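Local coordinates for protein 5-cytosine DNA methyltransferase (Entamoeba histolytica, PDB 3QV2) that probably transfers a methyl group from S-adenosyl-L-methionine to carbon 5 of cytosine in DNA or tRNA, at residues N150-C159 with T171-F182; P161-S169 with L188-Y199. One frame throughout, in Å; residues are numbered along the deposited sequence.

Contact 1. Residues N150-C159 with T171-F182; sequences NQYYIKDIIC and TRYYVMARLTPF
D156 OD2 is gripped twice: Y173 OH donates to it from across the strands at 2.7 Å, and K135 NZ adds a salt bridge. The phenol comes in on the carboxylate's anti lone pair, with OD2 lying in the ring plane at its edge. Y173 can reach because its CG is anti to the backbone N (chi1 180°), which swings the ring across to D156, and its CD1 meets I158 CG1 obliquely at 3.5 Å. On the same face I154 CG2 packs on V175 CG1 beneath helix 138-149. The other face carries K155, whose CG lies 3.7 Å above the F182 ring plane, displaced toward its rim, while NE of R178, salt-bridged to D323, sits over the ring's opposite face. At the far end L179 CD2 stands over the Y152 ring, 3.5 Å from its centroid, and P181 lies alongside Y153, its CB 3.8 Å from the ring centroid. Paired backbone bonds run from Y153-R178 to C159-R172, K155 N to M176 O being the straightest (174°). Strand 172-178 also bonds to 125-130, so it lies between that strand and edge strand 153-159, antiparallel to both: the reversed strand of Rossmann-like class I methyltransferases.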
loop_
_atom_site.group_PDB
_atom_site.type_symbol
_atom_site.label_atom_id
_atom_site.label_comp_id
_atom_site.label_asym_id
_atom_site.label_seq_id
_atom_site.Cartn_x
_atom_site.Cartn_y
_atom_site.Cartn_z
ATOM N N ASN A 150 -5.856 -23.090 12.274
ATOM C CA ASN A 150 -4.619 -23.647 11.732
ATOM C C ASN A 150 -3.375 -23.266 12.536
ATOM O O ASN A 150 -2.264 -23.249 12.005
ATOM C CB ASN A 150 -4.450 -23.278 10.256
ATOM C CG ASN A 150 -5.401 -24.040 9.352
ATOM O OD1 ASN A 150 -5.084 -25.132 8.879
ATOM N ND2 ASN A 150 -6.576 -23.471 9.113
ATOM N N GLN A 151 -3.579 -22.956 13.814
ATOM C CA GLN A 151 -2.491 -22.791 14.780
ATOM C C GLN A 151 -1.649 -21.523 14.610
ATOM O O GLN A 151 -0.473 -21.505 14.971
ATOM C CB GLN A 151 -1.576 -24.023 14.767
ATOM C CG GLN A 151 -2.311 -25.357 14.774
ATOM C CD GLN A 151 -3.164 -25.558 16.013
ATOM O OE1 GLN A 151 -3.231 -24.689 16.882
ATOM N NE2 GLN A 151 -3.817 -26.710 16.102
ATOM N N TYR A 152 -2.250 -20.467 14.073
ATOM C CA TYR A 152 -1.538 -19.206 13.889
ATOM C C TYR A 152 -1.715 -18.270 15.077
ATOM O O TYR A 152 -2.768 -18.249 15.714
ATOM C CB TYR A 152 -2.006 -18.497 12.614
ATOM C CG TYR A 152 -1.364 -19.005 11.343
ATOM C CD1 TYR A 152 -0.167 -18.467 10.884
ATOM C CD2 TYR A 152 -1.955 -20.013 10.598
ATOM C CE1 TYR A 152 0.424 -18.924 9.721
ATOM C CE2 TYR A 152 -1.374 -20.478 9.434
ATOM C CZ TYR A 152 -0.186 -19.931 9.000
ATOM O OH TYR A 152 0.396 -20.390 7.842
ATOM N N TYR A 153 -0.672 -17.500 15.373
ATOM C CA TYR A 153 -0.773 -16.392 16.314
ATOM C C TYR A 153 -0.958 -15.111 15.512
ATOM O O TYR A 153 -0.237 -14.868 14.546
ATOM C CB TYR A 153 0.481 -16.298 17.181
ATOM C CG TYR A 153 0.672 -17.477 18.107
ATOM C CD1 TYR A 153 0.182 -17.450 19.406
ATOM C CD2 TYR A 153 1.340 -18.618 17.682
ATOM C CE1 TYR A 153 0.353 -18.524 20.257
ATOM C CE2 TYR A 153 1.515 -19.698 18.525
ATOM C CZ TYR A 153 1.020 -19.646 19.810
ATOM O OH TYR A 153 1.193 -20.720 20.652
ATOM N N ILE A 154 -1.926 -14.292 15.908
ATOM C CA ILE A 154 -2.286 -13.122 15.117
ATOM C C ILE A 154 -2.225 -11.816 15.900
ATOM O O ILE A 154 -2.864 -11.671 16.942
ATOM C CB ILE A 154 -3.697 -13.270 14.514
ATOM C CG1 ILE A 154 -3.819 -14.593 13.758
ATOM C CG2 ILE A 154 -4.013 -12.097 13.600
ATOM C CD1 ILE A 154 -5.210 -14.866 13.229
ATOM N N LYS A 155 -1.444 -10.872 15.385
ATOM C CA LYS A 155 -1.440 -9.512 15.905
ATOM C C LYS A 155 -1.778 -8.531 14.791
ATOM O O LYS A 155 -1.255 -8.629 13.682
ATOM C CB LYS A 155 -0.092 -9.162 16.534
ATOM C CG LYS A 155 0.165 -9.862 17.855
ATOM C CD LYS A 155 0.817 -8.925 18.854
ATOM C CE LYS A 155 0.993 -9.598 20.206
ATOM N NZ LYS A 155 -0.307 -10.060 20.770
ATOM N N ASP A 156 -2.659 -7.586 15.093
ATOM C CA ASP A 156 -3.113 -6.621 14.101
ATOM C C ASP A 156 -3.011 -5.190 14.619
ATOM O O ASP A 156 -2.966 -4.959 15.827
ATOM C CB ASP A 156 -4.549 -6.935 13.680
ATOM C CG ASP A 156 -5.513 -6.934 14.851
ATOM O OD1 ASP A 156 -5.044 -6.987 16.007
ATOM O OD2 ASP A 156 -6.738 -6.888 14.619
ATOM N N ILE A 157 -2.975 -4.232 13.700
ATOM C CA ILE A 157 -2.875 -2.829 14.078
ATOM C C ILE A 157 -3.425 -1.909 12.995
ATOM O O ILE A 157 -3.238 -2.152 11.803
ATOM C CB ILE A 157 -1.415 -2.426 14.382
ATOM C CG1 ILE A 157 -1.355 -0.994 14.917
ATOM C CG2 ILE A 157 -0.548 -2.571 13.139
ATOM C CD1 ILE A 157 0.046 -0.514 15.235
ATOM N N ILE A 158 -4.117 -0.860 13.425
ATOM C CA ILE A 158 -4.546 0.202 12.530
ATOM C C ILE A 158 -3.694 1.433 12.812
ATOM O O ILE A 158 -3.749 1.993 13.907
ATOM C CB ILE A 158 -6.028 0.558 12.742
ATOM C CG1 ILE A 158 -6.919 -0.625 12.366
ATOM C CG2 ILE A 158 -6.402 1.786 11.929
ATOM C CD1 ILE A 158 -8.401 -0.340 12.503
ATOM N N CYS A 159 -2.897 1.847 11.832
ATOM C CA CYS A 159 -2.008 2.986 12.023
ATOM C C CYS A 159 -1.773 3.759 10.731
ATOM O O CYS A 159 -2.141 3.306 9.648
ATOM C CB CYS A 159 -0.673 2.532 12.617
ATOM S SG CYS A 159 0.278 1.427 11.551
ATOM N N THR A 171 -4.198 5.936 6.785
ATOM C CA THR A 171 -4.621 4.977 7.794
ATOM C C THR A 171 -4.988 3.638 7.165
ATOM O O THR A 171 -5.910 3.552 6.353
ATOM C CB THR A 171 -5.823 5.507 8.595
ATOM O OG1 THR A 171 -5.495 6.781 9.165
ATOM C CG2 THR A 171 -6.198 4.537 9.703
ATOM N N ARG A 172 -4.258 2.594 7.541
ATOM C CA ARG A 172 -4.500 1.260 7.004
ATOM C C ARG A 172 -4.515 0.191 8.093
ATOM O O ARG A 172 -4.051 0.414 9.212
ATOM C CB ARG A 172 -3.454 0.908 5.943
ATOM C CG ARG A 172 -3.586 1.697 4.648
ATOM C CD ARG A 172 -4.905 1.401 3.950
ATOM N NE ARG A 172 -4.946 1.955 2.600
ATOM C CZ ARG A 172 -5.442 3.150 2.296
ATOM N NH1 ARG A 172 -5.436 3.571 1.039
ATOM N NH2 ARG A 172 -5.946 3.923 3.248
ATOM N N TYR A 173 -5.059 -0.970 7.750
ATOM C CA TYR A 173 -5.147 -2.091 8.673
ATOM C C TYR A 173 -4.094 -3.130 8.315
ATOM O O TYR A 173 -3.913 -3.463 7.142
ATOM C CB TYR A 173 -6.548 -2.698 8.619
ATOM C CG TYR A 173 -6.765 -3.880 9.537
ATOM C CD1 TYR A 173 -6.502 -3.789 10.897
ATOM C CD2 TYR A 173 -7.258 -5.080 9.045
ATOM C CE1 TYR A 173 -6.708 -4.867 11.739
ATOM C CE2 TYR A 173 -7.471 -6.162 9.877
ATOM C CZ TYR A 173 -7.194 -6.050 11.222
ATOM O OH TYR A 173 -7.405 -7.123 12.055
ATOM N N TYR A 174 -3.394 -3.634 9.328
ATOM C CA TYR A 174 -2.309 -4.585 9.110
ATOM C C TYR A 174 -2.459 -5.841 9.962
ATOM O O TYR A 174 -2.653 -5.761 11.174
ATOM C CB TYR A 174 -0.960 -3.929 9.408
ATOM C CG TYR A 174 -0.691 -2.680 8.600
ATOM C CD1 TYR A 174 -0.151 -2.759 7.325
ATOM C CD2 TYR A 174 -0.972 -1.421 9.114
ATOM C CE1 TYR A 174 0.101 -1.623 6.583
ATOM C CE2 TYR A 174 -0.725 -0.276 8.380
ATOM C CZ TYR A 174 -0.187 -0.385 7.114
ATOM O OH TYR A 174 0.063 0.745 6.374
ATOM N N VAL A 175 -2.359 -7.002 9.321
ATOM C CA VAL A 175 -2.445 -8.272 10.029
ATOM C C VAL A 175 -1.109 -9.006 9.983
ATOM O O VAL A 175 -0.534 -9.202 8.914
ATOM C CB VAL A 175 -3.536 -9.181 9.436
ATOM C CG1 VAL A 175 -3.583 -10.501 10.184
ATOM C CG2 VAL A 175 -4.888 -8.489 9.488
ATOM N N MET A 176 -0.622 -9.402 11.153
ATOM C CA MET A 176 0.633 -10.135 11.259
ATOM C C MET A 176 0.401 -11.500 11.889
ATOM O O MET A 176 0.125 -11.605 13.085
ATOM C CB MET A 176 1.647 -9.335 12.077
ATOM C CG MET A 176 2.114 -8.060 11.398
ATOM S SD MET A 176 2.582 -6.785 12.583
ATOM C CE MET A 176 0.978 -6.373 13.267
ATOM N N ALA A 177 0.510 -12.546 11.077
ATOM C CA ALA A 177 0.249 -13.901 11.540
ATOM C C ALA A 177 1.468 -14.796 11.359
ATOM O O ALA A 177 2.184 -14.692 10.365
ATOM C CB ALA A 177 -0.951 -14.485 10.811
ATOM N N ARG A 178 1.699 -15.670 12.332
ATOM C CA ARG A 178 2.809 -16.612 12.268
ATOM C C ARG A 178 2.572 -17.780 13.221
ATOM O O ARG A 178 1.679 -17.732 14.066
ATOM C CB ARG A 178 4.131 -15.913 12.586
ATOM C CG ARG A 178 4.290 -15.499 14.036
ATOM C CD ARG A 178 5.494 -14.594 14.218
ATOM N NE ARG A 178 5.939 -14.550 15.608
ATOM C CZ ARG A 178 6.870 -13.721 16.066
ATOM N NH1 ARG A 178 7.448 -12.859 15.243
ATOM N NH2 ARG A 178 7.218 -13.749 17.345
ATOM N N LEU A 179 3.378 -18.828 13.082
ATOM C CA LEU A 179 3.173 -20.055 13.845
ATOM C C LEU A 179 3.846 -20.021 15.216
ATOM O O LEU A 179 3.651 -20.920 16.034
ATOM C CB LEU A 179 3.659 -21.261 13.041
ATOM C CG LEU A 179 3.017 -21.412 11.661
ATOM C CD1 LEU A 179 3.665 -22.549 10.892
ATOM C CD2 LEU A 179 1.520 -21.633 11.792
ATOM N N THR A 180 4.639 -18.985 15.462
ATOM C CA THR A 180 5.269 -18.804 16.765
ATOM C C THR A 180 4.630 -17.630 17.495
ATOM O O THR A 180 4.290 -16.622 16.877
ATOM C CB THR A 180 6.781 -18.554 16.636
ATOM O OG1 THR A 180 7.006 -17.310 15.960
ATOM C CG2 THR A 180 7.444 -19.682 15.858
ATOM N N PRO A 181 4.458 -17.756 18.818
ATOM C CA PRO A 181 3.874 -16.668 19.606
ATOM C C PRO A 181 4.796 -15.454 19.654
ATOM O O PRO A 181 6.018 -15.602 19.585
ATOM C CB PRO A 181 3.726 -17.286 21.000
ATOM C CG PRO A 181 4.748 -18.367 21.044
ATOM C CD PRO A 181 4.806 -18.921 19.651
ATOM N N PHE A 182 4.210 -14.265 19.759
ATOM C CA PHE A 182 4.985 -13.033 19.846
ATOM C C PHE A 182 5.433 -12.785 21.283
ATOM O O PHE A 182 4.608 -12.533 22.161
ATOM C CB PHE A 182 4.161 -11.843 19.345
ATOM C CG PHE A 182 3.762 -11.945 17.899
ATOM C CD1 PHE A 182 4.517 -11.330 16.914
ATOM C CD2 PHE A 182 2.632 -12.653 17.526
ATOM C CE1 PHE A 182 4.151 -11.419 15.583
ATOM C CE2 PHE A 182 2.260 -12.747 16.198
ATOM C CZ PHE A 182 3.020 -12.128 15.225
HETATM O O HOH W 1 1.716 -22.818 15.972
HETATM O O HOH W 2 1.989 -11.842 22.547
HETATM O O HOH W 3 -0.494 3.143 7.414
#

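Contact 2. Residues P161-S169 with L188-Y199; sequences PIDIGIPNS and LHQEKESMISNY
Q190 reaches across to D163 and the start of the turn after it. From CB its chain bends at CG (chi2 -52°), folding the amide back over the I164 backbone, where CD comes to 3.9 Å from I164 CA. At the tip the two branches part. NE2 donates to D163 O over 2.7 Å, nearly straight at 174°, on a lone pair in the carbonyl plane and in the plane of its own amide. OE1 rests against the peptide that follows, 3.3 Å from I164 C; its approach to G165 N is too poorly angled for a hydrogen bond, but a water 2.9 Å from OE1 probably donates to it. G165, at positive phi, has no side chain to stand in the way of that oxygen. One residue on, E191 N donates to I164 O at 2.8 Å, while E191 CB packs beside I166 CD1 and its OE1 turns to Q316 in helix 311-321.

Further along, the contact becomes apolar. P167, at the centre of an inverse gamma turn, sets CG obliquely against Y199 CE1 at 3.5 Å and CB against I196 CG1. S194 OG and Y199 OH, hydrogen-bonded to each other, both lie near P167 CD. The polar half thus hangs on main-chain carbonyls, D163 O and I164 O, and depends on the backbone path of the turn, whereas the P167 half is van der Waals packing against Y199 and I196.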
loop_
_atom_site.group_PDB
_atom_site.type_symbol
_atom_site.label_atom_id
_atom_site.label_comp_id
_atom_site.label_asym_id
_atom_site.label_seq_id
_atom_site.Cartn_x
_atom_site.Cartn_y
_atom_site.Cartn_z
ATOM N N PRO A 161 1.097 6.520 8.490
ATOM C CA PRO A 161 2.499 6.930 8.341
ATOM C C PRO A 161 2.875 8.105 9.244
ATOM O O PRO A 161 4.024 8.197 9.674
ATOM C CB PRO A 161 2.583 7.344 6.871
ATOM C CG PRO A 161 1.543 6.517 6.200
ATOM C CD PRO A 161 0.414 6.417 7.188
ATOM N N ILE A 162 1.921 8.988 9.524
ATOM C CA ILE A 162 2.188 10.135 10.384
ATOM C C ILE A 162 2.565 9.688 11.792
ATOM O O ILE A 162 3.251 10.406 12.521
ATOM C CB ILE A 162 0.979 11.086 10.466
ATOM C CG1 ILE A 162 -0.199 10.400 11.158
ATOM C CG2 ILE A 162 0.585 11.568 9.079
ATOM C CD1 ILE A 162 -1.343 11.336 11.487
ATOM N N ASP A 163 2.117 8.494 12.165
ATOM C CA ASP A 163 2.400 7.947 13.487
ATOM C C ASP A 163 3.890 7.685 13.684
ATOM O O ASP A 163 4.383 7.697 14.811
ATOM C CB ASP A 163 1.591 6.670 13.730
ATOM C CG ASP A 163 0.096 6.923 13.742
ATOM O OD1 ASP A 163 -0.307 8.074 14.014
ATOM O OD2 ASP A 163 -0.674 5.975 13.482
ATOM N N ILE A 164 4.604 7.450 12.586
ATOM C CA ILE A 164 6.048 7.248 12.651
ATOM C C ILE A 164 6.824 8.396 12.007
ATOM O O ILE A 164 7.980 8.236 11.621
ATOM C CB ILE A 164 6.478 5.911 12.011
ATOM C CG1 ILE A 164 6.018 5.839 10.554
ATOM C CG2 ILE A 164 5.934 4.736 12.810
ATOM C CD1 ILE A 164 6.455 4.580 9.839
ATOM N N GLY A 165 6.179 9.551 11.887
ATOM C CA GLY A 165 6.855 10.760 11.449
ATOM C C GLY A 165 6.907 10.985 9.949
ATOM O O GLY A 165 7.684 11.812 9.471
ATOM N N ILE A 166 6.086 10.254 9.203
ATOM C CA ILE A 166 5.999 10.453 7.760
ATOM C C ILE A 166 4.835 11.383 7.434
ATOM O O ILE A 166 3.694 11.105 7.796
ATOM C CB ILE A 166 5.834 9.118 7.010
ATOM C CG1 ILE A 166 7.005 8.184 7.322
ATOM C CG2 ILE A 166 5.732 9.357 5.512
ATOM C CD1 ILE A 166 8.354 8.742 6.924
ATOM N N PRO A 167 5.128 12.498 6.747
ATOM C CA PRO A 167 4.134 13.534 6.436
ATOM C C PRO A 167 3.099 13.081 5.408
ATOM O O PRO A 167 3.010 13.659 4.324
ATOM C CB PRO A 167 4.988 14.671 5.867
ATOM C CG PRO A 167 6.178 13.991 5.295
ATOM C CD PRO A 167 6.458 12.832 6.211
ATOM N N ASN A 168 2.325 12.058 5.752
ATOM C CA ASN A 168 1.264 11.572 4.878
ATOM C C ASN A 168 0.246 10.729 5.629
ATOM O O ASN A 168 0.601 9.766 6.309
ATOM C CB ASN A 168 1.845 10.774 3.709
ATOM C CG ASN A 168 0.768 10.212 2.798
ATOM O OD1 ASN A 168 0.432 9.030 2.869
ATOM N ND2 ASN A 168 0.217 11.064 1.941
ATOM N N SER A 169 -1.024 11.096 5.504
ATOM C CA SER A 169 -2.093 10.360 6.160
ATOM C C SER A 169 -2.601 9.223 5.286
ATOM O O SER A 169 -3.228 9.452 4.254
ATOM C CB SER A 169 -3.245 11.297 6.524
ATOM O OG SER A 169 -2.837 12.253 7.487
ATOM N N LEU A 188 6.623 0.916 17.544
ATOM C CA LEU A 188 6.834 1.827 16.430
ATOM C C LEU A 188 7.940 2.812 16.789
ATOM O O LEU A 188 7.990 3.320 17.911
ATOM C CB LEU A 188 5.545 2.585 16.102
ATOM C CG LEU A 188 4.318 1.742 15.748
ATOM C CD1 LEU A 188 3.080 2.616 15.633
ATOM C CD2 LEU A 188 4.546 0.959 14.462
ATOM N N HIS A 189 8.831 3.070 15.839
ATOM C CA HIS A 189 9.900 4.037 16.042
ATOM C C HIS A 189 9.688 5.224 15.112
ATOM O O HIS A 189 9.172 5.067 14.006
ATOM C CB HIS A 189 11.263 3.401 15.767
ATOM C CG HIS A 189 11.418 2.029 16.346
ATOM N ND1 HIS A 189 11.534 0.901 15.561
ATOM C CD2 HIS A 189 11.468 1.601 17.627
ATOM C CE1 HIS A 189 11.654 -0.161 16.336
ATOM N NE2 HIS A 189 11.617 0.235 17.595
ATOM N N GLN A 190 10.079 6.410 15.563
ATOM C CA GLN A 190 9.961 7.597 14.728
ATOM C C GLN A 190 11.028 7.600 13.641
ATOM O O GLN A 190 12.218 7.467 13.921
ATOM C CB GLN A 190 10.045 8.868 15.572
ATOM C CG GLN A 190 8.863 9.049 16.508
ATOM C CD GLN A 190 7.534 8.939 15.787
ATOM O OE1 GLN A 190 7.209 9.762 14.932
ATOM N NE2 GLN A 190 6.761 7.914 16.125
ATOM N N GLU A 191 10.588 7.742 12.396
ATOM C CA GLU A 191 11.504 7.777 11.266
ATOM C C GLU A 191 12.333 9.055 11.296
ATOM O O GLU A 191 11.892 10.074 11.829
ATOM C CB GLU A 191 10.725 7.684 9.954
ATOM C CG GLU A 191 11.473 6.963 8.850
ATOM C CD GLU A 191 11.786 5.524 9.214
ATOM O OE1 GLU A 191 10.835 4.741 9.426
ATOM O OE2 GLU A 191 12.983 5.179 9.297
ATOM N N LYS A 192 13.535 8.994 10.730
ATOM C CA LYS A 192 14.400 10.164 10.629
ATOM C C LYS A 192 13.574 11.377 10.230
ATOM O O LYS A 192 12.894 11.358 9.204
ATOM C CB LYS A 192 15.499 9.920 9.597
ATOM C CG LYS A 192 16.345 8.690 9.877
ATOM C CD LYS A 192 17.423 8.978 10.906
ATOM C CE LYS A 192 18.555 9.793 10.298
ATOM N NZ LYS A 192 19.243 9.052 9.203
ATOM N N GLU A 193 13.628 12.429 11.041
ATOM C CA GLU A 193 12.796 13.604 10.805
ATOM C C GLU A 193 12.768 13.999 9.333
ATOM O O GLU A 193 13.783 13.941 8.637
ATOM C CB GLU A 193 13.251 14.794 11.653
ATOM C CG GLU A 193 12.311 15.987 11.560
ATOM C CD GLU A 193 12.981 17.302 11.913
ATOM O OE1 GLU A 193 14.190 17.292 12.224
ATOM O OE2 GLU A 193 12.296 18.346 11.873
ATOM N N SER A 194 11.593 14.394 8.864
ATOM C CA SER A 194 11.437 14.830 7.488
ATOM C C SER A 194 10.210 15.718 7.352
ATOM O O SER A 194 9.251 15.591 8.113
ATOM C CB SER A 194 11.313 13.624 6.556
ATOM O OG SER A 194 10.116 12.910 6.814
ATOM N N MET A 195 10.252 16.622 6.382
ATOM C CA MET A 195 9.115 17.472 6.073
ATOM C C MET A 195 8.673 17.177 4.645
ATOM O O MET A 195 9.330 16.420 3.932
ATOM C CB MET A 195 9.494 18.949 6.215
ATOM C CG MET A 195 8.557 19.757 7.105
ATOM S SD MET A 195 8.643 19.296 8.848
ATOM C CE MET A 195 10.327 19.766 9.242
ATOM N N ILE A 196 7.557 17.768 4.232
ATOM C CA ILE A 196 7.074 17.607 2.866
ATOM C C ILE A 196 8.164 18.021 1.885
ATOM O O ILE A 196 8.231 17.522 0.760
ATOM C CB ILE A 196 5.814 18.453 2.614
ATOM C CG1 ILE A 196 4.728 18.121 3.640
ATOM C CG2 ILE A 196 5.301 18.243 1.195
ATOM C CD1 ILE A 196 3.429 18.850 3.397
ATOM N N SER A 197 9.021 18.933 2.331
ATOM C CA SER A 197 10.121 19.437 1.516
ATOM C C SER A 197 10.988 18.306 0.965
ATOM O O SER A 197 11.387 18.329 -0.198
ATOM C CB SER A 197 10.988 20.394 2.340
ATOM O OG SER A 197 10.192 21.296 3.092
ATOM N N ASN A 198 11.269 17.316 1.808
ATOM C CA ASN A 198 12.198 16.239 1.465
ATOM C C ASN A 198 11.766 15.365 0.287
ATOM O O ASN A 198 12.580 14.637 -0.281
ATOM C CB ASN A 198 12.469 15.359 2.689
ATOM C CG ASN A 198 13.133 16.121 3.823
ATOM O OD1 ASN A 198 12.459 16.697 4.676
ATOM N ND2 ASN A 198 14.462 16.123 3.837
ATOM N N TYR A 199 10.493 15.436 -0.082
ATOM C CA TYR A 199 9.956 14.539 -1.100
ATOM C C TYR A 199 9.678 15.239 -2.426
ATOM O O TYR A 199 9.288 14.601 -3.404
ATOM C CB TYR A 199 8.681 13.868 -0.587
ATOM C CG TYR A 199 8.838 13.200 0.764
ATOM C CD1 TYR A 199 8.689 13.924 1.941
ATOM C CD2 TYR A 199 9.134 11.846 0.862
ATOM C CE1 TYR A 199 8.832 13.320 3.177
ATOM C CE2 TYR A 199 9.278 11.234 2.093
ATOM C CZ TYR A 199 9.126 11.977 3.246
ATOM O OH TYR A 199 9.267 11.378 4.478
HETATM O O HOH W 4 4.616 10.967 15.537
#

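Contact 1 forms one edge of the central sheet, with helix 138-149 on one face and helix 311-321 on the other; contact 2 joins the loop linking its two strands to the chain that follows the second. Both are partly buried and about equally far from the chain's centre. Contact 2 lies away from the annotated sites, whereas in contact 1 the R172 side chain is about 6 Å from that of C86, the predicted active-site residue. Helix 311-321 is shared, with C159 and I164 both resting on V313. Contact 1 rests on repeated backbone pairing, aromatic covers and one buttressed carboxylate. Contact 2 relies on one amide, one backbone bond and proline packing, and buries about half as much surface.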